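PDB 6CN7: aerobactin synthase IucC, which probably catalyses the ATP-dependent attachment of a second N-acetyl-N-hydroxylysine to citryl-N-acetyl-N-hydroxylysine, the last step in making the siderophore aerobactin. Local coordinates for residues 118-123 against 384-389. The protein carries 5 engineered substitutions. Residues are numbered along the deposited sequence; the frame is centred on the assembly and turned at random.
Sequences LSASDL and IGAYID
With chi1 at -60°, Ser121 holds OG trans to its own carbonyl carbon and alongside the methyl of Ala386, 4.3 Å from OG to CB, at the first turn of the short helix 120-124. This turn is shaped by a capping box: Asp122 N gives a nearly straight bond (170°) to Ser119 OG, and Ser119 N returns a weak one to Asp122 OD2. The methyls of Ala120 and Ala386 touch side by side, CB to CB 3.9 Å. Because both side chains are single methyls, the backbones come close, and CA of Ser121 lies 5.6 Å from CA of Ala386. The Ala386 methyl also rests on a peptide, its CB 4.0 Å from Ala120 C and 4.1 Å from Ser121 N. No hydrogen bond crosses between the segments, which bury little surface on each other. Asp377 accepts from Ala120 N, while Leu383, from the same helix as Ala386, touches the side chains of Ala120 and Leu123. Helix 383-391 lies between the short helix, met through Ala386, and helices 395-417 and 475-499, met through Ile384 and Ile388 at Trp398 and Met498. Within the capped turn, Leu123 N bonds to Ser119 O at 2.8 Å.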
loop_
_atom_site.group_PDB
_atom_site.type_symbol
_atom_site.label_atom_id
_atom_site.label_comp_id
_atom_site.label_asym_id
_atom_site.label_seq_id
_atom_site.Cartn_x
_atom_site.Cartn_y
_atom_site.Cartn_z
ATOM N N LEU A 118 34.764 -4.992 6.807
ATOM C CA LEU A 118 34.565 -5.600 8.115
ATOM C C LEU A 118 35.050 -7.042 8.083
ATOM O O LEU A 118 34.530 -7.861 7.316
ATOM C CB LEU A 118 33.095 -5.532 8.523
ATOM C CG LEU A 118 32.533 -4.113 8.654
ATOM C CD1 LEU A 118 31.080 -4.148 9.084
ATOM C CD2 LEU A 118 33.349 -3.286 9.635
ATOM N N SER A 119 36.042 -7.341 8.916
ATOM C CA SER A 119 36.546 -8.693 9.080
ATOM C C SER A 119 35.569 -9.524 9.909
ATOM O O SER A 119 34.607 -9.013 10.490
ATOM C CB SER A 119 37.919 -8.670 9.753
ATOM O OG SER A 119 37.825 -8.176 11.079
ATOM N N ALA A 120 35.832 -10.830 9.963
ATOM C CA ALA A 120 35.019 -11.705 10.801
ATOM C C ALA A 120 35.086 -11.277 12.261
ATOM O O ALA A 120 34.069 -11.280 12.964
ATOM C CB ALA A 120 35.478 -13.153 10.645
ATOM N N SER A 121 36.276 -10.901 12.733
ATOM C CA SER A 121 36.411 -10.403 14.099
ATOM C C SER A 121 35.587 -9.136 14.296
ATOM O O SER A 121 34.872 -8.994 15.293
ATOM C CB SER A 121 37.883 -10.147 14.418
ATOM O OG SER A 121 38.645 -11.337 14.301
ATOM N N ASP A 122 35.676 -8.201 13.348
ATOM C CA ASP A 122 34.813 -7.025 13.388
ATOM C C ASP A 122 33.348 -7.432 13.481
ATOM O O ASP A 122 32.591 -6.898 14.297
ATOM C CB ASP A 122 35.046 -6.156 12.149
ATOM C CG ASP A 122 36.391 -5.458 12.167
ATOM O OD1 ASP A 122 37.074 -5.506 13.212
ATOM O OD2 ASP A 122 36.766 -4.857 11.135
ATOM N N LEU A 123 32.937 -8.402 12.660
ATOM C CA LEU A 123 31.517 -8.720 12.545
ATOM C C LEU A 123 30.965 -9.318 13.837
ATOM O O LEU A 123 29.817 -9.049 14.209
ATOM C CB LEU A 123 31.280 -9.661 11.365
ATOM C CG LEU A 123 31.383 -8.970 10.000
ATOM C CD1 LEU A 123 31.386 -9.989 8.876
ATOM C CD2 LEU A 123 30.251 -7.961 9.792
ATOM N N ILE A 384 32.629 -18.345 12.286
ATOM C CA ILE A 384 32.812 -19.416 13.258
ATOM C C ILE A 384 34.286 -19.579 13.599
ATOM O O ILE A 384 34.636 -19.929 14.732
ATOM C CB ILE A 384 32.193 -20.724 12.726
ATOM C CG1 ILE A 384 32.301 -21.829 13.781
ATOM C CG2 ILE A 384 32.854 -21.131 11.404
ATOM C CD1 ILE A 384 31.325 -22.975 13.562
ATOM N N GLY A 385 35.173 -19.324 12.635
ATOM C CA GLY A 385 36.596 -19.327 12.929
ATOM C C GLY A 385 37.012 -18.190 13.837
ATOM O O GLY A 385 37.944 -18.337 14.633
ATOM N N ALA A 386 36.338 -17.043 13.735
ATOM C CA ALA A 386 36.618 -15.939 14.646
ATOM C C ALA A 386 36.242 -16.302 16.075
ATOM O O ALA A 386 37.009 -16.041 17.009
ATOM C CB ALA A 386 35.873 -14.683 14.196
ATOM N N TYR A 387 35.067 -16.907 16.266
ATOM C CA TYR A 387 34.684 -17.362 17.598
ATOM C C TYR A 387 35.688 -18.368 18.142
ATOM O O TYR A 387 36.064 -18.309 19.318
ATOM C CB TYR A 387 33.284 -17.976 17.564
ATOM C CG TYR A 387 32.173 -16.980 17.325
ATOM C CD1 TYR A 387 31.946 -15.938 18.216
ATOM C CD2 TYR A 387 31.341 -17.090 16.222
ATOM C CE1 TYR A 387 30.931 -15.027 18.007
ATOM C CE2 TYR A 387 30.321 -16.184 16.004
ATOM C CZ TYR A 387 30.121 -15.155 16.900
ATOM O OH TYR A 387 29.108 -14.248 16.690
ATOM N N ILE A 388 36.133 -19.301 17.300
ATOM C CA ILE A 388 37.051 -20.340 17.756
ATOM C C ILE A 388 38.363 -19.727 18.221
ATOM O O ILE A 388 38.911 -20.110 19.263
ATOM C CB ILE A 388 37.269 -21.379 16.640
ATOM C CG1 ILE A 388 36.001 -22.219 16.465
ATOM C CG2 ILE A 388 38.477 -22.269 16.947
ATOM C CD1 ILE A 388 36.020 -23.130 15.260
ATOM N N ASP A 389 38.894 -18.770 17.458
ATOM C CA ASP A 389 40.154 -18.139 17.839
ATOM C C ASP A 389 40.039 -17.465 19.201
ATOM O O ASP A 389 40.960 -17.547 20.022
ATOM C CB ASP A 389 40.579 -17.130 16.774
ATOM C CG ASP A 389 40.831 -17.776 15.428
ATOM O OD1 ASP A 389 41.066 -19.003 15.390
ATOM O OD2 ASP A 389 40.798 -17.057 14.408
#